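Local coordinates for Ice-binding protein 1 (Shewanella frigidimarina, PDB 6BG8) that binds ice crystals and inhibits their growth, adsorbing the bacterium onto ice, as an adhesin whose C-terminal DUF3494 ice-binding domain is this chain, at residues L8-M16 with R219-L229; L142-S152 with G176-W184. All blocks are in the same frame, centred on the assembly; numbering follows the deposited sequence.

Contact 1 of 2, residues L8-M16 with R219-L229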
loop_
_atom_site.group_PDB
_atom_site.type_symbol
_atom_site.label_atom_id
_atom_site.label_comp_id
_atom_site.label_asym_id
_atom_site.label_seq_id
_atom_site.Cartn_x
_atom_site.Cartn_y
_atom_site.Cartn_z
ATOM N N LEU A 8 11.063 -4.347 -3.115
ATOM C CA LEU A 8 9.723 -4.766 -3.515
ATOM C C LEU A 8 9.724 -5.752 -4.673
ATOM O O LEU A 8 8.728 -6.453 -4.868
ATOM C CB LEU A 8 8.858 -3.550 -3.894
ATOM C CG LEU A 8 7.977 -3.017 -2.760
ATOM C CD1 LEU A 8 8.811 -2.726 -1.521
ATOM C CD2 LEU A 8 7.188 -1.771 -3.199
ATOM N N GLY A 9 10.802 -5.827 -5.440
ATOM C CA GLY A 9 10.833 -6.789 -6.524
ATOM C C GLY A 9 9.706 -6.519 -7.496
ATOM O O GLY A 9 9.443 -5.372 -7.881
ATOM N N GLU A 10 9.000 -7.589 -7.865
ATOM C CA GLU A 10 7.958 -7.474 -8.879
ATOM C C GLU A 10 6.780 -6.636 -8.401
ATOM O O GLU A 10 6.064 -6.056 -9.225
ATOM C CB GLU A 10 7.472 -8.864 -9.285
ATOM C CG GLU A 10 6.561 -8.856 -10.510
ATOM C CD GLU A 10 7.308 -8.442 -11.757
ATOM O OE1 GLU A 10 8.472 -8.856 -11.921
ATOM O OE2 GLU A 10 6.738 -7.696 -12.573
ATOM N N VAL A 11 6.539 -6.569 -7.088
ATOM C CA VAL A 11 5.311 -5.911 -6.641
ATOM C C VAL A 11 5.431 -4.395 -6.614
ATOM O O VAL A 11 4.438 -3.719 -6.316
ATOM C CB VAL A 11 4.834 -6.443 -5.272
ATOM C CG1 VAL A 11 4.828 -7.979 -5.271
ATOM C CG2 VAL A 11 5.653 -5.876 -4.122
ATOM N N ALA A 12 6.605 -3.837 -6.939
ATOM C CA ALA A 12 6.715 -2.390 -7.131
ATOM C C ALA A 12 5.751 -1.881 -8.197
ATOM O O ALA A 12 5.349 -0.714 -8.164
ATOM C CB ALA A 12 8.145 -2.014 -7.509
ATOM N N ARG A 13 5.360 -2.741 -9.142
ATOM C CA ARG A 13 4.472 -2.326 -10.224
ATOM C C ARG A 13 3.044 -2.081 -9.758
ATOM O O ARG A 13 2.267 -1.459 -10.490
ATOM C CB ARG A 13 4.440 -3.394 -11.317
ATOM C CG ARG A 13 3.801 -4.689 -10.849
ATOM C CD ARG A 13 4.024 -5.804 -11.850
ATOM N NE ARG A 13 3.364 -5.462 -13.102
ATOM C CZ ARG A 13 3.822 -5.758 -14.312
ATOM N NH1 ARG A 13 4.953 -6.434 -14.456
ATOM N NH2 ARG A 13 3.136 -5.371 -15.380
ATOM N N PHE A 14 2.660 -2.587 -8.595
ATOM C CA PHE A 14 1.259 -2.543 -8.189
ATOM C C PHE A 14 0.950 -1.269 -7.419
ATOM O O PHE A 14 1.714 -0.862 -6.535
ATOM C CB PHE A 14 0.898 -3.749 -7.325
ATOM C CG PHE A 14 0.920 -5.049 -8.063
ATOM C CD1 PHE A 14 -0.140 -5.419 -8.891
ATOM C CD2 PHE A 14 1.998 -5.916 -7.927
ATOM C CE1 PHE A 14 -0.120 -6.636 -9.570
ATOM C CE2 PHE A 14 2.029 -7.126 -8.604
ATOM C CZ PHE A 14 0.970 -7.489 -9.430
ATOM N N ALA A 15 -0.176 -0.645 -7.768
ATOM C CA ALA A 15 -0.838 0.287 -6.863
ATOM C C ALA A 15 -1.559 -0.466 -5.750
ATOM O O ALA A 15 -1.567 -0.030 -4.593
ATOM C CB ALA A 15 -1.824 1.157 -7.650
ATOM N N MET A 16 -2.171 -1.604 -6.079
ATOM C CA MET A 16 -2.909 -2.391 -5.105
ATOM C C MET A 16 -2.713 -3.866 -5.399
ATOM O O MET A 16 -2.751 -4.290 -6.557
ATOM C CB MET A 16 -4.402 -2.053 -5.126
ATOM C CG MET A 16 -4.689 -0.579 -4.925
ATOM S SD MET A 16 -6.449 -0.193 -4.809
ATOM C CE MET A 16 -7.110 -0.925 -6.281
ATOM N N ARG A 219 1.041 2.781 -2.077
ATOM C CA ARG A 219 0.644 1.447 -2.519
ATOM C C ARG A 219 -0.177 0.800 -1.413
ATOM O O ARG A 219 0.027 1.087 -0.234
ATOM C CB ARG A 219 1.857 0.565 -2.828
ATOM C CG ARG A 219 2.679 0.965 -4.037
ATOM C CD ARG A 219 3.819 -0.025 -4.247
ATOM N NE ARG A 219 4.625 0.301 -5.418
ATOM C CZ ARG A 219 5.590 1.213 -5.423
ATOM N NH1 ARG A 219 5.877 1.889 -4.317
ATOM N NH2 ARG A 219 6.288 1.432 -6.528
ATOM N N LEU A 220 -1.086 -0.103 -1.793
ATOM C CA LEU A 220 -1.947 -0.797 -0.830
ATOM C C LEU A 220 -1.814 -2.305 -1.016
ATOM O O LEU A 220 -2.278 -2.846 -2.020
ATOM C CB LEU A 220 -3.401 -0.357 -0.998
ATOM C CG LEU A 220 -3.609 1.155 -0.845
ATOM C CD1 LEU A 220 -5.029 1.551 -1.206
ATOM C CD2 LEU A 220 -3.253 1.605 0.582
ATOM N N PHE A 221 -1.197 -2.983 -0.042
ATOM C CA PHE A 221 -0.978 -4.426 -0.073
ATOM C C PHE A 221 -1.724 -5.079 1.082
ATOM O O PHE A 221 -1.568 -4.665 2.237
ATOM C CB PHE A 221 0.515 -4.786 0.056
ATOM C CG PHE A 221 1.380 -4.286 -1.071
ATOM C CD1 PHE A 221 1.427 -4.959 -2.277
ATOM C CD2 PHE A 221 2.191 -3.171 -0.900
ATOM C CE1 PHE A 221 2.236 -4.507 -3.308
ATOM C CE2 PHE A 221 2.999 -2.713 -1.932
ATOM C CZ PHE A 221 3.023 -3.385 -3.136
ATOM N N ALA A 222 -2.497 -6.126 0.782
ATOM C CA ALA A 222 -3.097 -6.980 1.804
ATOM C C ALA A 222 -2.508 -8.374 1.624
ATOM O O ALA A 222 -2.811 -9.055 0.640
ATOM C CB ALA A 222 -4.623 -6.984 1.695
ATOM N N VAL A 223 -1.648 -8.793 2.557
ATOM C CA VAL A 223 -0.857 -10.003 2.333
ATOM C C VAL A 223 -1.738 -11.246 2.322
ATOM O O VAL A 223 -1.531 -12.151 1.505
ATOM C CB VAL A 223 0.267 -10.116 3.377
ATOM C CG1 VAL A 223 1.052 -11.415 3.160
ATOM C CG2 VAL A 223 1.198 -8.904 3.291
ATOM N N THR A 224 -2.718 -11.333 3.230
ATOM C CA THR A 224 -3.525 -12.540 3.339
ATOM C C THR A 224 -5.008 -12.341 3.075
ATOM O O THR A 224 -5.727 -13.339 2.976
ATOM C CB THR A 224 -3.375 -13.203 4.721
ATOM O OG1 THR A 224 -3.955 -12.371 5.738
ATOM C CG2 THR A 224 -1.917 -13.460 5.034
ATOM N N ASP A 225 -5.495 -11.108 2.953
ATOM C CA ASP A 225 -6.918 -10.952 2.675
ATOM C C ASP A 225 -7.148 -9.953 1.549
ATOM O O ASP A 225 -6.800 -10.240 0.402
ATOM C CB ASP A 225 -7.682 -10.554 3.939
ATOM C CG ASP A 225 -9.189 -10.722 3.786
ATOM O OD1 ASP A 225 -9.626 -11.368 2.804
ATOM O OD2 ASP A 225 -9.934 -10.187 4.633
ATOM N N GLN A 226 -7.698 -8.773 1.852
ATOM C CA GLN A 226 -8.319 -7.971 0.806
ATOM C C GLN A 226 -7.954 -6.497 0.937
ATOM O O GLN A 226 -7.646 -5.997 2.018
ATOM C CB GLN A 226 -9.848 -8.103 0.840
ATOM C CG GLN A 226 -10.468 -7.564 2.120
ATOM C CD GLN A 226 -11.973 -7.705 2.148
ATOM O OE1 GLN A 226 -12.585 -8.092 1.153
ATOM N NE2 GLN A 226 -12.579 -7.407 3.295
ATOM N N VAL A 227 -8.051 -5.791 -0.183
ATOM C CA VAL A 227 -8.019 -4.334 -0.191
ATOM C C VAL A 227 -9.400 -3.853 -0.608
ATOM O O VAL A 227 -9.898 -4.240 -1.671
ATOM C CB VAL A 227 -6.951 -3.780 -1.147
ATOM C CG1 VAL A 227 -6.998 -2.256 -1.141
ATOM C CG2 VAL A 227 -5.554 -4.270 -0.773
ATOM N N THR A 228 -10.021 -3.012 0.210
ATOM C CA THR A 228 -11.324 -2.453 -0.137
ATOM C C THR A 228 -11.222 -0.941 -0.248
ATOM O O THR A 228 -10.573 -0.293 0.575
ATOM C CB THR A 228 -12.416 -2.834 0.885
ATOM O OG1 THR A 228 -12.209 -2.139 2.124
ATOM C CG2 THR A 228 -12.416 -4.331 1.118
ATOM N N LEU A 229 -11.851 -0.402 -1.291
ATOM C CA LEU A 229 -11.953 1.026 -1.549
ATOM C C LEU A 229 -13.399 1.483 -1.451
ATOM O O LEU A 229 -14.330 0.740 -1.766
ATOM C CB LEU A 229 -11.445 1.389 -2.943
ATOM C CG LEU A 229 -10.042 0.980 -3.358
ATOM C CD1 LEU A 229 -9.743 1.643 -4.694
ATOM C CD2 LEU A 229 -9.048 1.413 -2.279
#
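Met16 and Leu220 sit in register on neighbouring parallel strands, their side chains lying side by side and pointing the same way, with Met16 CG 4.1 Å from Leu220 CB. The extended chi2 of Met16 (-175°) carries its sulfur to the tip of Leu229, Met16 SD to Leu229 CD1 3.8 Å, and the bend at chi3 sets CE beside the same methyl; Val227 CG1 also touches the sulfur. The strands are joined by Leu220 N, which donates to Ala15 O at 2.8 Å. This is the lateral pairing of a DUF3494 beta-solenoid: strand 14-18, from the start of the chain, is inserted between strand 219-222 and strand 34-37, and Leu229 belongs to the next face of the coil. Arg219 runs fully extended from CG to NE back over the 3-10 turn 10-13. There it grips one atom, Ala12 O, side-on: NH2 (2.9 Å) arrives in the carbonyl plane on a lone pair, NE (3.0 Å) from above that plane. Leu8 CD2 lies over one face of the guanidinium, and NH1 bonds Asn201, so the group is fixed in rotation. Phe221 presents its ring edge to Val11, with Phe221 CZ 3.5 Å from Val11 O. Val11 CG2 packs obliquely against the same ring atom.

Contact 2 of 2, residues L142-S152 with G176-W184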
loop_
_atom_site.group_PDB
_atom_site.type_symbol
_atom_site.label_atom_id
_atom_site.label_comp_id
_atom_site.label_asym_id
_atom_site.label_seq_id
_atom_site.Cartn_x
_atom_site.Cartn_y
_atom_site.Cartn_z
ATOM N N LEU A 142 -0.346 14.124 10.851
ATOM C CA LEU A 142 1.015 13.636 11.014
ATOM C C LEU A 142 1.880 14.290 9.940
ATOM O O LEU A 142 1.600 14.148 8.747
ATOM C CB LEU A 142 1.081 12.114 10.902
ATOM C CG LEU A 142 2.498 11.530 10.798
ATOM C CD1 LEU A 142 3.313 11.836 12.066
ATOM C CD2 LEU A 142 2.443 10.028 10.521
ATOM N N THR A 143 2.904 15.026 10.361
ATOM C CA THR A 143 3.840 15.642 9.427
ATOM C C THR A 143 5.120 14.816 9.411
ATOM O O THR A 143 5.700 14.542 10.465
ATOM C CB THR A 143 4.129 17.094 9.814
ATOM O OG1 THR A 143 2.900 17.840 9.799
ATOM C CG2 THR A 143 5.118 17.722 8.823
ATOM N N LEU A 144 5.548 14.399 8.223
ATOM C CA LEU A 144 6.776 13.625 8.076
ATOM C C LEU A 144 7.833 14.526 7.452
ATOM O O LEU A 144 7.633 15.058 6.353
ATOM C CB LEU A 144 6.536 12.361 7.249
ATOM C CG LEU A 144 5.562 11.378 7.922
ATOM C CD1 LEU A 144 5.248 10.161 7.028
ATOM C CD2 LEU A 144 6.028 10.939 9.306
ATOM N N ASP A 145 8.945 14.705 8.171
ATOM C CA ASP A 145 9.955 15.722 7.901
ATOM C C ASP A 145 11.210 15.020 7.404
ATOM O O ASP A 145 11.925 14.383 8.189
ATOM C CB ASP A 145 10.227 16.533 9.172
ATOM C CG ASP A 145 11.245 17.662 8.980
ATOM O OD1 ASP A 145 11.913 17.760 7.932
ATOM O OD2 ASP A 145 11.379 18.466 9.922
ATOM N N GLY A 146 11.485 15.146 6.107
ATOM C CA GLY A 146 12.677 14.541 5.546
ATOM C C GLY A 146 13.977 15.259 5.823
ATOM O O GLY A 146 15.024 14.802 5.359
ATOM N N GLU A 147 13.931 16.384 6.542
ATOM C CA GLU A 147 15.115 17.147 6.956
ATOM C C GLU A 147 15.975 17.570 5.769
ATOM O O GLU A 147 17.191 17.737 5.895
ATOM C CB GLU A 147 15.947 16.364 7.982
ATOM C CG GLU A 147 15.203 16.170 9.297
ATOM C CD GLU A 147 15.952 15.305 10.281
ATOM O OE1 GLU A 147 16.474 15.852 11.276
ATOM O OE2 GLU A 147 16.014 14.078 10.059
ATOM N N GLY A 148 15.350 17.743 4.609
ATOM C CA GLY A 148 16.025 18.250 3.436
ATOM C C GLY A 148 16.570 17.197 2.505
ATOM O O GLY A 148 17.133 17.548 1.462
ATOM N N ASP A 149 16.444 15.921 2.859
ATOM C CA ASP A 149 16.989 14.829 2.062
ATOM C C ASP A 149 15.842 14.089 1.394
ATOM O O ASP A 149 15.059 13.422 2.088
ATOM C CB ASP A 149 17.795 13.879 2.948
ATOM C CG ASP A 149 18.497 12.791 2.165
ATOM O OD1 ASP A 149 18.288 12.681 0.941
ATOM O OD2 ASP A 149 19.274 12.046 2.788
ATOM N N PRO A 150 15.696 14.173 0.069
ATOM C CA PRO A 150 14.585 13.468 -0.592
ATOM C C PRO A 150 14.664 11.959 -0.468
ATOM O O PRO A 150 13.669 11.287 -0.765
ATOM C CB PRO A 150 14.696 13.918 -2.056
ATOM C CG PRO A 150 15.514 15.171 -2.014
ATOM C CD PRO A 150 16.478 14.980 -0.880
ATOM N N ASP A 151 15.800 11.407 -0.036
ATOM C CA ASP A 151 15.961 9.969 0.133
ATOM C C ASP A 151 15.541 9.476 1.511
ATOM O O ASP A 151 15.650 8.274 1.777
ATOM C CB ASP A 151 17.414 9.570 -0.129
ATOM C CG ASP A 151 17.831 9.796 -1.565
ATOM O OD1 ASP A 151 16.954 9.822 -2.449
ATOM O OD2 ASP A 151 19.043 9.939 -1.807
ATOM N N SER A 152 15.068 10.364 2.389
ATOM C CA SER A 152 14.748 9.962 3.755
ATOM C C SER A 152 13.663 8.894 3.775
ATOM O O SER A 152 12.608 9.049 3.145
ATOM C CB SER A 152 14.296 11.163 4.576
ATOM O OG SER A 152 15.392 12.008 4.861
ATOM N N GLY A 176 11.559 17.190 1.740
ATOM C CA GLY A 176 12.106 16.074 1.001
ATOM C C GLY A 176 11.388 14.757 1.209
ATOM O O GLY A 176 11.613 13.818 0.437
ATOM N N ALA A 177 10.546 14.651 2.235
ATOM C CA ALA A 177 9.828 13.405 2.458
ATOM C C ALA A 177 8.946 13.089 1.256
ATOM O O ALA A 177 8.238 13.961 0.743
ATOM C CB ALA A 177 8.989 13.492 3.734
ATOM N N GLN A 178 8.997 11.836 0.804
ATOM C CA GLN A 178 8.245 11.407 -0.369
ATOM C C GLN A 178 7.450 10.150 -0.061
ATOM O O GLN A 178 7.922 9.274 0.667
ATOM C CB GLN A 178 9.166 11.130 -1.546
ATOM C CG GLN A 178 10.027 12.286 -1.962
ATOM C CD GLN A 178 10.836 11.927 -3.172
ATOM O OE1 GLN A 178 10.289 11.787 -4.266
ATOM N NE2 GLN A 178 12.140 11.725 -2.986
ATOM N N ALA A 179 6.247 10.061 -0.648
ATOM C CA ALA A 179 5.401 8.886 -0.444
ATOM C C ALA A 179 6.127 7.593 -0.780
ATOM O O ALA A 179 5.940 6.575 -0.105
ATOM C CB ALA A 179 4.131 9.000 -1.289
ATOM N N LYS A 180 6.954 7.606 -1.827
ATOM C CA LYS A 180 7.611 6.373 -2.250
ATOM C C LYS A 180 8.591 5.842 -1.208
ATOM O O LYS A 180 8.951 4.662 -1.267
ATOM C CB LYS A 180 8.328 6.591 -3.582
ATOM C CG LYS A 180 9.603 7.429 -3.471
ATOM C CD LYS A 180 10.064 7.870 -4.846
ATOM C CE LYS A 180 11.518 8.271 -4.851
ATOM N NZ LYS A 180 12.122 8.073 -6.202
ATOM N N ASN A 181 8.998 6.671 -0.242
ATOM C CA ASN A 181 9.964 6.289 0.781
ATOM C C ASN A 181 9.334 6.091 2.156
ATOM O O ASN A 181 10.064 5.970 3.147
ATOM C CB ASN A 181 11.084 7.334 0.859
ATOM C CG ASN A 181 11.922 7.384 -0.407
ATOM O OD1 ASN A 181 12.093 6.375 -1.090
ATOM N ND2 ASN A 181 12.449 8.558 -0.724
ATOM N N ILE A 182 8.006 6.049 2.247
ATOM C CA ILE A 182 7.296 5.816 3.499
ATOM C C ILE A 182 6.678 4.428 3.454
ATOM O O ILE A 182 6.092 4.038 2.438
ATOM C CB ILE A 182 6.213 6.886 3.728
ATOM C CG1 ILE A 182 6.849 8.277 3.713
ATOM C CG2 ILE A 182 5.481 6.627 5.036
ATOM C CD1 ILE A 182 5.832 9.362 3.430
ATOM N N TYR A 183 6.778 3.699 4.563
ATOM C CA TYR A 183 6.343 2.305 4.630
ATOM C C TYR A 183 5.556 2.069 5.906
ATOM O O TYR A 183 5.990 2.465 6.991
ATOM C CB TYR A 183 7.546 1.358 4.573
ATOM C CG TYR A 183 8.329 1.496 3.295
ATOM C CD1 TYR A 183 9.344 2.436 3.180
ATOM C CD2 TYR A 183 8.044 0.698 2.194
ATOM C CE1 TYR A 183 10.053 2.580 2.005
ATOM C CE2 TYR A 183 8.749 0.826 1.021
ATOM C CZ TYR A 183 9.751 1.772 0.929
ATOM O OH TYR A 183 10.456 1.907 -0.247
ATOM N N TRP A 184 4.399 1.431 5.769
ATOM C CA TRP A 184 3.527 1.102 6.884
ATOM C C TRP A 184 3.348 -0.407 6.906
ATOM O O TRP A 184 2.902 -0.989 5.917
ATOM C CB TRP A 184 2.158 1.775 6.742
ATOM C CG TRP A 184 2.203 3.261 6.595
ATOM C CD1 TRP A 184 2.257 3.976 5.430
ATOM C CD2 TRP A 184 2.198 4.222 7.656
ATOM N NE1 TRP A 184 2.289 5.325 5.706
ATOM C CE2 TRP A 184 2.253 5.498 7.066
ATOM C CE3 TRP A 184 2.146 4.122 9.050
ATOM C CZ2 TRP A 184 2.269 6.666 7.822
ATOM C CZ3 TRP A 184 2.160 5.292 9.803
ATOM C CH2 TRP A 184 2.225 6.542 9.185
HETATM O O HOH W 1 14.348 8.502 -2.948
HETATM O O HOH W 2 11.547 10.690 1.260
#
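Two corner loops of the beta-solenoid meet here: the turns that follow strand 142-145, and the segment leading through a short 3-10 turn into strand 182-186. The first loop is built from a type I' turn, Gly146 to Asp149, and a type I turn, Asp149 to Ser152, with Asx turns made by Asp145 and Asp149. Pro150 presses against the backbone of Gly176, its CA making a CA-H...O contact of 3.2 Å to Gly176 O. Pro150 O receives NE2 of Gln178 at 2.7 Å, the donor standing above the carbonyl plane while the oxygen lies near the plane of the Gln178 amide. Gln178 CG is anti to its carbonyl carbon (chi1 -58°) and the chain is extended beyond it, which carries the amide across to the proline. Asn181 comes in beside it, CB 3.2 Å from Ser152 O, and its ND2 donates to two waters. One water passes the link on to Asp151 OD1; the other donates to Ser152 O and accepts from Gln178 N, so both waters bridge the two segments. Ala177 CB, resting on Leu144 O at 3.3 Å, marks the change from this polar side to an apolar one. There Leu144 and Ile182 meet tip to tip, Leu144 CD1 to Ile182 CD1 3.7 Å. Deeper in, Leu142 CD2 abuts the edge of the indole 3.7 Å from Trp184 CH2. The indole NE1 bonds Ser199 O, and its ring stacks on Phe156. Strand 154-158 contributes Phe154 against Leu144, Ala177 and Ile182, while strand 142-145 is flanked by strands 122-125 and 171-174, the latter sending Leu173 to Ile182 and Ile171 to Trp184.

Contact 2 is nested along the chain within the loop closed by contact 1: residues 8-16 come first, 142-152 and 176-184 follow, and 219-229 lies near the end. Their centres are about 20 Å apart, and their nearest atoms, about 4 Å apart, do not touch. Both reach the same run of parallel strands, in which 182-186 pairs with 197-204, and 197-204 with 219-222. They lie at different places in the solenoid: contact 1, near the centre of the folded chain, joins an N-terminal strand to a late one, and contact 2, farther out, joins two corner segments. The same solenoid carries Thr212, probably ice-binding by similarity, whose side chain is about 10 Å from that of Leu229.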